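Local atomic coordinates of pectinesterase (Sitophilus oryzae, PDB entry 4PMH), a protein that hydrolyses the methyl esters of pectin, releasing methanol and polygalacturonate, and probably helps a plant-feeding weevil digest plant cell walls. Residues Y20-Y26 and M264-Y270; V211-Y215 and G232-F236. All coordinates share one frame; numbering follows the deposited sequence.

Contact 1 (Y20-Y26 and M264-Y270); sequences YFTTATY and MYGYFVY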
# COMPACT_ATOMS: atom_id res chain seq x y z
N TYR A 20 -8.65 -11.50 18.53
CA TYR A 20 -7.67 -12.19 17.70
C TYR A 20 -7.01 -11.24 16.70
O TYR A 20 -6.09 -11.65 15.99
CB TYR A 20 -8.28 -13.37 16.93
CG TYR A 20 -9.15 -14.26 17.78
CD1 TYR A 20 -8.80 -14.60 19.10
CD2 TYR A 20 -10.35 -14.78 17.26
CE1 TYR A 20 -9.62 -15.40 19.87
CE2 TYR A 20 -11.16 -15.59 18.03
CZ TYR A 20 -10.80 -15.91 19.33
OH TYR A 20 -11.63 -16.72 20.08
N PHE A 21 -7.47 -9.99 16.64
CA PHE A 21 -7.00 -9.04 15.62
C PHE A 21 -6.60 -7.73 16.24
O PHE A 21 -7.44 -6.86 16.48
CB PHE A 21 -8.09 -8.83 14.58
CG PHE A 21 -8.52 -10.09 13.94
CD1 PHE A 21 -7.73 -10.70 12.99
CD2 PHE A 21 -9.71 -10.71 14.34
CE1 PHE A 21 -8.14 -11.88 12.39
CE2 PHE A 21 -10.11 -11.89 13.76
CZ PHE A 21 -9.33 -12.48 12.78
N THR A 22 -5.31 -7.61 16.49
CA THR A 22 -4.74 -6.48 17.19
C THR A 22 -3.39 -6.21 16.53
O THR A 22 -2.88 -7.05 15.77
CB THR A 22 -4.51 -6.82 18.68
OG1 THR A 22 -3.45 -7.78 18.78
CG2 THR A 22 -5.76 -7.39 19.31
N THR A 23 -2.77 -5.07 16.83
CA THR A 23 -1.45 -4.78 16.28
C THR A 23 -0.48 -5.90 16.62
O THR A 23 0.30 -6.34 15.77
CB THR A 23 -0.85 -3.44 16.78
OG1 THR A 23 -0.65 -3.52 18.20
CG2 THR A 23 -1.74 -2.25 16.43
N ALA A 24 -0.53 -6.37 17.86
CA ALA A 24 0.37 -7.42 18.33
C ALA A 24 0.19 -8.72 17.55
O ALA A 24 1.11 -9.47 17.29
CB ALA A 24 0.15 -7.66 19.82
N THR A 25 -1.04 -8.98 17.21
CA THR A 25 -1.42 -10.18 16.56
C THR A 25 -0.98 -10.16 15.08
O THR A 25 -0.35 -11.11 14.59
CB THR A 25 -2.92 -10.34 16.86
OG1 THR A 25 -3.09 -11.33 17.90
CG2 THR A 25 -3.69 -10.65 15.71
N TYR A 26 -1.25 -9.06 14.40
CA TYR A 26 -0.78 -8.86 13.01
C TYR A 26 0.76 -8.79 12.87
O TYR A 26 1.34 -9.17 11.84
CB TYR A 26 -1.47 -7.61 12.41
CG TYR A 26 -2.82 -7.88 11.80
CD1 TYR A 26 -3.98 -7.91 12.56
CD2 TYR A 26 -2.94 -8.07 10.42
CE1 TYR A 26 -5.21 -8.17 11.99
CE2 TYR A 26 -4.17 -8.33 9.85
CZ TYR A 26 -5.30 -8.38 10.64
OH TYR A 26 -6.50 -8.62 10.05
N MET A 264 -3.44 -15.77 7.69
CA MET A 264 -4.42 -15.24 8.62
C MET A 264 -4.49 -13.72 8.60
O MET A 264 -5.56 -13.12 8.72
CB MET A 264 -4.05 -15.68 10.05
CG MET A 264 -5.03 -16.59 10.76
SD MET A 264 -4.88 -16.37 12.55
CE MET A 264 -6.52 -15.82 13.00
N TYR A 265 -3.32 -13.10 8.53
CA TYR A 265 -3.16 -11.67 8.69
C TYR A 265 -2.88 -10.96 7.37
O TYR A 265 -1.75 -10.98 6.88
CB TYR A 265 -2.03 -11.39 9.70
CG TYR A 265 -2.31 -12.05 11.03
CD1 TYR A 265 -3.34 -11.61 11.83
CD2 TYR A 265 -1.60 -13.17 11.45
CE1 TYR A 265 -3.63 -12.22 13.04
CE2 TYR A 265 -1.88 -13.79 12.65
CZ TYR A 265 -2.90 -13.32 13.44
OH TYR A 265 -3.20 -13.93 14.64
N GLY A 266 -3.91 -10.32 6.83
CA GLY A 266 -3.75 -9.45 5.67
C GLY A 266 -3.61 -8.02 6.13
O GLY A 266 -2.61 -7.66 6.75
N TYR A 267 -4.62 -7.20 5.85
CA TYR A 267 -4.56 -5.77 6.16
C TYR A 267 -5.33 -5.47 7.46
O TYR A 267 -6.42 -5.97 7.68
CB TYR A 267 -5.11 -4.97 4.97
CG TYR A 267 -4.27 -4.97 3.71
CD1 TYR A 267 -2.93 -5.35 3.72
CD2 TYR A 267 -4.82 -4.54 2.49
CE1 TYR A 267 -2.15 -5.30 2.57
CE2 TYR A 267 -4.05 -4.48 1.35
CZ TYR A 267 -2.72 -4.88 1.38
OH TYR A 267 -1.96 -4.81 0.25
N PHE A 268 -4.71 -4.69 8.34
CA PHE A 268 -5.33 -4.25 9.59
C PHE A 268 -5.31 -2.73 9.65
O PHE A 268 -4.23 -2.09 9.69
CB PHE A 268 -4.55 -4.82 10.77
CG PHE A 268 -5.19 -4.58 12.10
CD1 PHE A 268 -6.47 -5.00 12.38
CD2 PHE A 268 -4.47 -3.95 13.09
CE1 PHE A 268 -7.03 -4.78 13.63
CE2 PHE A 268 -5.01 -3.74 14.35
CZ PHE A 268 -6.29 -4.15 14.62
N VAL A 269 -6.50 -2.15 9.60
CA VAL A 269 -6.70 -0.70 9.68
C VAL A 269 -7.27 -0.38 11.07
O VAL A 269 -8.38 -0.83 11.40
CB VAL A 269 -7.65 -0.24 8.58
CG1 VAL A 269 -7.94 1.23 8.73
CG2 VAL A 269 -7.07 -0.55 7.19
N TYR A 270 -6.51 0.38 11.87
CA TYR A 270 -6.80 0.60 13.29
C TYR A 270 -6.60 2.07 13.69
O TYR A 270 -5.59 2.67 13.37
CB TYR A 270 -5.87 -0.27 14.10
CG TYR A 270 -5.95 -0.16 15.60
CD1 TYR A 270 -7.12 -0.49 16.27
CD2 TYR A 270 -4.83 0.16 16.36
CE1 TYR A 270 -7.20 -0.43 17.65
CE2 TYR A 270 -4.90 0.22 17.75
CZ TYR A 270 -6.09 -0.08 18.39
OH TYR A 270 -6.17 -0.01 19.76

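Contact 2 (V211-Y215 and G232-F236); sequences VERSY and GSAIF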
# COMPACT_ATOMS: atom_id res chain seq x y z
N VAL A 211 5.61 -14.54 5.63
CA VAL A 211 5.70 -13.47 6.59
C VAL A 211 6.31 -12.24 5.89
O VAL A 211 7.51 -12.18 5.64
CB VAL A 211 6.54 -13.94 7.80
CG1 VAL A 211 6.96 -12.80 8.71
CG2 VAL A 211 5.75 -14.98 8.58
N GLU A 212 5.45 -11.28 5.55
CA GLU A 212 5.86 -10.06 4.83
C GLU A 212 5.08 -8.91 5.46
O GLU A 212 4.00 -8.56 5.01
CB GLU A 212 5.55 -10.17 3.32
CG GLU A 212 6.22 -9.08 2.48
CD GLU A 212 5.81 -9.09 1.01
OE1 GLU A 212 5.28 -10.10 0.52
OE2 GLU A 212 5.98 -8.06 0.33
N ARG A 213 5.68 -8.33 6.50
CA ARG A 213 4.99 -7.42 7.39
C ARG A 213 5.41 -5.97 7.16
O ARG A 213 6.59 -5.68 6.96
CB ARG A 213 5.27 -7.79 8.84
CG ARG A 213 4.76 -9.18 9.19
CD ARG A 213 5.37 -9.69 10.48
NE ARG A 213 6.79 -10.02 10.32
CZ ARG A 213 7.49 -10.79 11.15
NH1 ARG A 213 6.93 -11.33 12.24
NH2 ARG A 213 8.78 -11.03 10.89
N SER A 214 4.44 -5.08 7.20
CA SER A 214 4.69 -3.64 7.08
C SER A 214 3.81 -2.89 8.06
O SER A 214 2.72 -3.35 8.39
CB SER A 214 4.51 -3.12 5.64
OG SER A 214 3.29 -3.54 5.05
N TYR A 215 4.32 -1.76 8.55
CA TYR A 215 3.67 -1.00 9.59
C TYR A 215 3.66 0.46 9.19
O TYR A 215 4.73 1.11 9.12
CB TYR A 215 4.43 -1.15 10.91
CG TYR A 215 3.63 -0.87 12.17
CD1 TYR A 215 2.51 -0.06 12.18
CD2 TYR A 215 4.04 -1.41 13.38
CE1 TYR A 215 1.79 0.18 13.34
CE2 TYR A 215 3.34 -1.17 14.55
CZ TYR A 215 2.21 -0.37 14.51
OH TYR A 215 1.50 -0.12 15.68
N GLY A 232 0.50 -8.34 1.55
CA GLY A 232 1.32 -8.33 2.75
C GLY A 232 0.48 -8.43 4.01
O GLY A 232 -0.76 -8.33 3.96
N SER A 233 1.15 -8.64 5.13
CA SER A 233 0.57 -8.40 6.43
C SER A 233 0.86 -6.95 6.75
O SER A 233 1.95 -6.63 7.21
CB SER A 233 1.18 -9.30 7.49
OG SER A 233 0.79 -10.65 7.32
N ALA A 234 -0.11 -6.07 6.51
CA ALA A 234 0.13 -4.62 6.62
C ALA A 234 -0.79 -4.00 7.65
O ALA A 234 -2.01 -4.15 7.57
CB ALA A 234 -0.04 -3.95 5.27
N ILE A 235 -0.19 -3.32 8.62
CA ILE A 235 -0.89 -2.64 9.70
C ILE A 235 -0.88 -1.14 9.42
O ILE A 235 0.18 -0.57 9.10
CB ILE A 235 -0.18 -2.90 11.04
CG1 ILE A 235 -0.27 -4.39 11.36
CG2 ILE A 235 -0.76 -2.04 12.15
CD1 ILE A 235 0.77 -4.86 12.36
N PHE A 236 -2.04 -0.51 9.52
CA PHE A 236 -2.20 0.93 9.31
C PHE A 236 -2.79 1.50 10.57
O PHE A 236 -3.96 1.29 10.84
CB PHE A 236 -3.15 1.20 8.15
CG PHE A 236 -2.66 0.68 6.84
CD1 PHE A 236 -1.89 1.47 5.99
CD2 PHE A 236 -2.98 -0.61 6.43
CE1 PHE A 236 -1.45 0.99 4.78
CE2 PHE A 236 -2.53 -1.10 5.21
CZ PHE A 236 -1.77 -0.30 4.38
O HOH W 1 2.65 -11.92 5.71

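Contact 1 (Y20-Y26 and M264-Y270)
Y26 lies between Y265 and F268, and its ring shows how a short helix can be packed on the outside of a parallel sheet largely through aromatic side chains, with no hydrogen bond between 20-26 and 264-270. CB lies against I235 of strand 233-237, and CG has F268 CB on one side and Y265 CD1 on the other. Y26 CD1 lies against CB and CG of F268, Y26 CD2 rests against Y265 CB at 3.5 Å, and Y26 CE1 meets F268 CD1 at 3.4 Å. CE2 brings the ring edge to the carbonyl oxygen of G266. CZ again sits between F268 CB and Y265 CD1, and at the tip OH is hydrogen-bonded to Q311.

F268 CB stands 3.4 Å from the centroid of the Y26 ring, almost on its normal, a CH-pi contact; the rings are near parallel but slid apart. Y265 turns its edge to the opposite face, a T-shaped pair with planes at 64°. F268 CG is anti to the backbone N (chi1 -173°), which carries the ring onward to F21 O, 3.5 Å from F268 CZ. Helix 23-27, N-capped by T22, thus lies over strand 267-270, with Y26 also touching I313 of strand 311-315.

Contact 2 (V211-Y215 and G232-F236)
A chi1 of -158° puts the Y215 ring opposite its own backbone N and over toward I235. Y215 CE1 and I235 CG2 come within 3.6 Å, the side chains crossing at a slant. On the other side of the sheet, S214 turns OG between its backbone N and carbonyl carbon (chi1 49°), where it packs on A234 CB at 3.4 Å.

Between these two faces the backbones pair in parallel register. E212 O accepts from S233 N, S233 O from S214 N, and S214 O from I235 N in a nearly straight bond of 172°. Such in-register parallel pairing between successive turns is characteristic of parallel beta-helices, which in pectinesterases are right-handed; here R213, Y215, S233 and I235 lie on one face and S214 and A234 on the other.

A water 2.9 Å from E212 N bridges to S233 OG, which is also hydrogen-bonded to Y265 O. R213 lays CG beside S233 CB at 4.0 Å, while its guanidinium group forms a salt bridge with D186. Y215 OH is hydrogen-bonded to E237 OE1. Replacing Y215 by an alanine would probably open a gap beside I235 CG2 and leave E237 without this partner. The Y215 side chain also touches T23 and L27 of helix 23-27, which covers this face.

Contact 1 and contact 2 have centres about 9 Å apart and share one long parallel sheet, in which strands 213-217, 233-237 and 267-270 are consecutive. Along the chain 20-26 comes first, then the two strands of contact 2, and finally 264-270, so the first contact brings together the ends of a long span that contains the second. They meet directly: F268 O and F236 N are 2.7 Å apart, a probable hydrogen bond, and Y267 packs on A234. Contact 2 joins successive turns of the beta-helix, whereas contact 1 lays an N-terminal helix across the same sheet, tying the chain's beginning to later turns.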